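Local coordinates for protein putative acyl-CoA thioester hydrolase YbhC (Escherichia coli K-12, PDB 3GRH) that is a putative acyl-CoA thioesterase of the outer membrane, a lipoprotein of the pectinesterase family that neither binds pectin nor shows pectinesterase activity, at residues A[142-147]-A[193-198]. Residues are numbered along the deposited sequence; the frame is centred on the assembly and turned at random.
Sequences VKIGLS and SAVFWS
Val195 presses its forked end into the backbone of Gly145 and Leu146, a worked example of how a short branched residue can join two walls of a parallel beta-helix by apolar packing. Its methyls straddle the amide of Leu146, with Val195 CG1 and CG2 each 3.8 Å from Leu146 N. Because CG1 stands anti to the backbone N of Val195 (chi1 175°), that branch lies toward Ile144 and sits 3.9 Å from Gly145 C. The other branch takes the Leu146 end, where CG2 packs closely against the carbonyl, 3.3 Å from Leu146 O. The Leu146 side chain meets the same methyl less closely, its CB lying 4.2 Å from Val195 CG2.

Packing is looser beyond this fork. Ile144 and Val195 meet at an oblique angle, CG2 of Ile144 lying 4.1 Å from CG1 of Val195. The other branch of Ile144 runs away from the valine and, extended (chi2 173°), lays CD1 at the edge of the Phe196 ring, near its plane and 4.2 Å from Phe196 CD1. An alanine in place of Val195 would lack both prongs and would probably leave a gap over the Gly145-Leu146 peptide and deprive the Ile144 and Leu146 side chains of an apolar neighbour. On the outer face of 142-147, Lys143 and Gly145 are partly exposed.

The contact lies inside the coil, away from the predicted nucleophile Asp280. Strand 142-146 pairs with 115-123 and 208-212, while Phe196 packs on Val121 and Leu228, and Trp197 reaches Met176 and Cys180 of helix 174-181.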
loop_
_atom_site.group_PDB
_atom_site.type_symbol
_atom_site.label_atom_id
_atom_site.label_comp_id
_atom_site.label_asym_id
_atom_site.label_seq_id
_atom_site.Cartn_x
_atom_site.Cartn_y
_atom_site.Cartn_z
ATOM N N VAL A 142 -10.602 12.933 10.542
ATOM C CA VAL A 142 -9.848 12.241 11.565
ATOM C C VAL A 142 -8.440 12.125 10.963
ATOM O O VAL A 142 -8.273 11.415 9.979
ATOM C CB VAL A 142 -10.451 10.867 11.881
ATOM C CG1 VAL A 142 -9.434 10.023 12.677
ATOM C CG2 VAL A 142 -11.776 11.030 12.573
ATOM N N LYS A 143 -7.444 12.741 11.575
ATOM C CA LYS A 143 -6.072 12.805 11.046
ATOM C C LYS A 143 -5.135 12.142 12.025
ATOM O O LYS A 143 -5.054 12.548 13.144
ATOM C CB LYS A 143 -5.624 14.227 10.890
ATOM C CG LYS A 143 -6.449 15.022 9.886
ATOM C CD LYS A 143 -5.975 16.435 9.720
ATOM C CE LYS A 143 -6.634 17.253 8.642
ATOM N NZ LYS A 143 -8.029 17.758 9.049
ATOM N N ILE A 144 -4.439 11.142 11.583
ATOM C CA ILE A 144 -3.441 10.429 12.357
ATOM C C ILE A 144 -2.094 10.728 11.732
ATOM O O ILE A 144 -1.931 10.571 10.527
ATOM C CB ILE A 144 -3.679 8.926 12.245
ATOM C CG1 ILE A 144 -5.010 8.579 12.894
ATOM C CG2 ILE A 144 -2.465 8.164 12.878
ATOM C CD1 ILE A 144 -5.340 7.073 12.620
ATOM N N GLY A 145 -1.156 11.285 12.476
ATOM C CA GLY A 145 0.087 11.687 11.831
ATOM C C GLY A 145 1.252 11.816 12.799
ATOM O O GLY A 145 1.135 11.990 14.005
ATOM N N LEU A 146 2.411 11.724 12.207
ATOM C CA LEU A 146 3.691 12.002 12.882
ATOM C C LEU A 146 4.727 12.189 11.733
ATOM O O LEU A 146 4.483 11.694 10.633
ATOM C CB LEU A 146 4.149 10.859 13.806
ATOM C CG LEU A 146 5.219 11.143 14.796
ATOM C CD1 LEU A 146 4.712 12.163 15.818
ATOM C CD2 LEU A 146 5.685 9.837 15.443
ATOM N N SER A 147 5.838 12.868 11.986
ATOM C CA SER A 147 6.914 13.011 11.000
ATOM C C SER A 147 8.014 12.062 11.352
ATOM O O SER A 147 8.642 12.194 12.392
ATOM C CB SER A 147 7.479 14.423 10.988
ATOM O OG SER A 147 6.497 15.346 10.584
ATOM N N SER A 193 9.952 3.638 9.692
ATOM C CA SER A 193 9.493 5.029 9.539
ATOM C C SER A 193 7.981 5.163 9.505
ATOM O O SER A 193 7.489 6.226 9.315
ATOM C CB SER A 193 10.053 5.651 8.225
ATOM O OG SER A 193 9.446 5.013 7.088
ATOM N N ALA A 194 7.241 4.080 9.689
ATOM C CA ALA A 194 5.784 4.150 9.581
ATOM C C ALA A 194 5.098 4.841 10.710
ATOM O O ALA A 194 5.392 4.507 11.872
ATOM C CB ALA A 194 5.148 2.698 9.345
ATOM N N VAL A 195 4.100 5.661 10.406
ATOM C CA VAL A 195 3.250 6.281 11.448
ATOM C C VAL A 195 2.291 5.233 11.988
ATOM O O VAL A 195 2.077 5.124 13.174
ATOM C CB VAL A 195 2.483 7.512 10.882
ATOM C CG1 VAL A 195 1.514 8.055 11.946
ATOM C CG2 VAL A 195 3.488 8.576 10.383
ATOM N N PHE A 196 1.632 4.515 11.084
ATOM C CA PHE A 196 0.651 3.494 11.409
ATOM C C PHE A 196 1.241 2.205 10.894
ATOM O O PHE A 196 1.473 2.062 9.706
ATOM C CB PHE A 196 -0.692 3.808 10.712
ATOM C CG PHE A 196 -1.829 3.080 11.219
ATOM C CD1 PHE A 196 -2.839 3.723 11.953
ATOM C CD2 PHE A 196 -1.932 1.759 11.055
ATOM C CE1 PHE A 196 -3.895 3.033 12.422
ATOM C CE2 PHE A 196 -3.032 1.021 11.612
ATOM C CZ PHE A 196 -3.989 1.710 12.284
ATOM N N TRP A 197 1.490 1.266 11.800
ATOM C CA TRP A 197 2.066 -0.042 11.438
ATOM C C TRP A 197 1.254 -1.113 12.074
ATOM O O TRP A 197 1.072 -1.161 13.260
ATOM C CB TRP A 197 3.468 -0.119 11.960
ATOM C CG TRP A 197 4.199 -1.396 11.813
ATOM C CD1 TRP A 197 3.878 -2.448 11.013
ATOM C CD2 TRP A 197 5.443 -1.760 12.452
ATOM N NE1 TRP A 197 4.803 -3.444 11.163
ATOM C CE2 TRP A 197 5.733 -3.064 12.076
ATOM C CE3 TRP A 197 6.239 -1.152 13.426
ATOM C CZ2 TRP A 197 6.846 -3.741 12.538
ATOM C CZ3 TRP A 197 7.365 -1.791 13.822
ATOM C CH2 TRP A 197 7.652 -3.065 13.417
ATOM N N SER A 198 0.686 -1.930 11.214
ATOM C CA SER A 198 -0.115 -3.083 11.658
ATOM C C SER A 198 0.460 -4.397 11.249
ATOM O O SER A 198 0.882 -4.532 10.128
ATOM C CB SER A 198 -1.483 -2.974 11.086
ATOM O OG SER A 198 -2.315 -4.079 11.445
#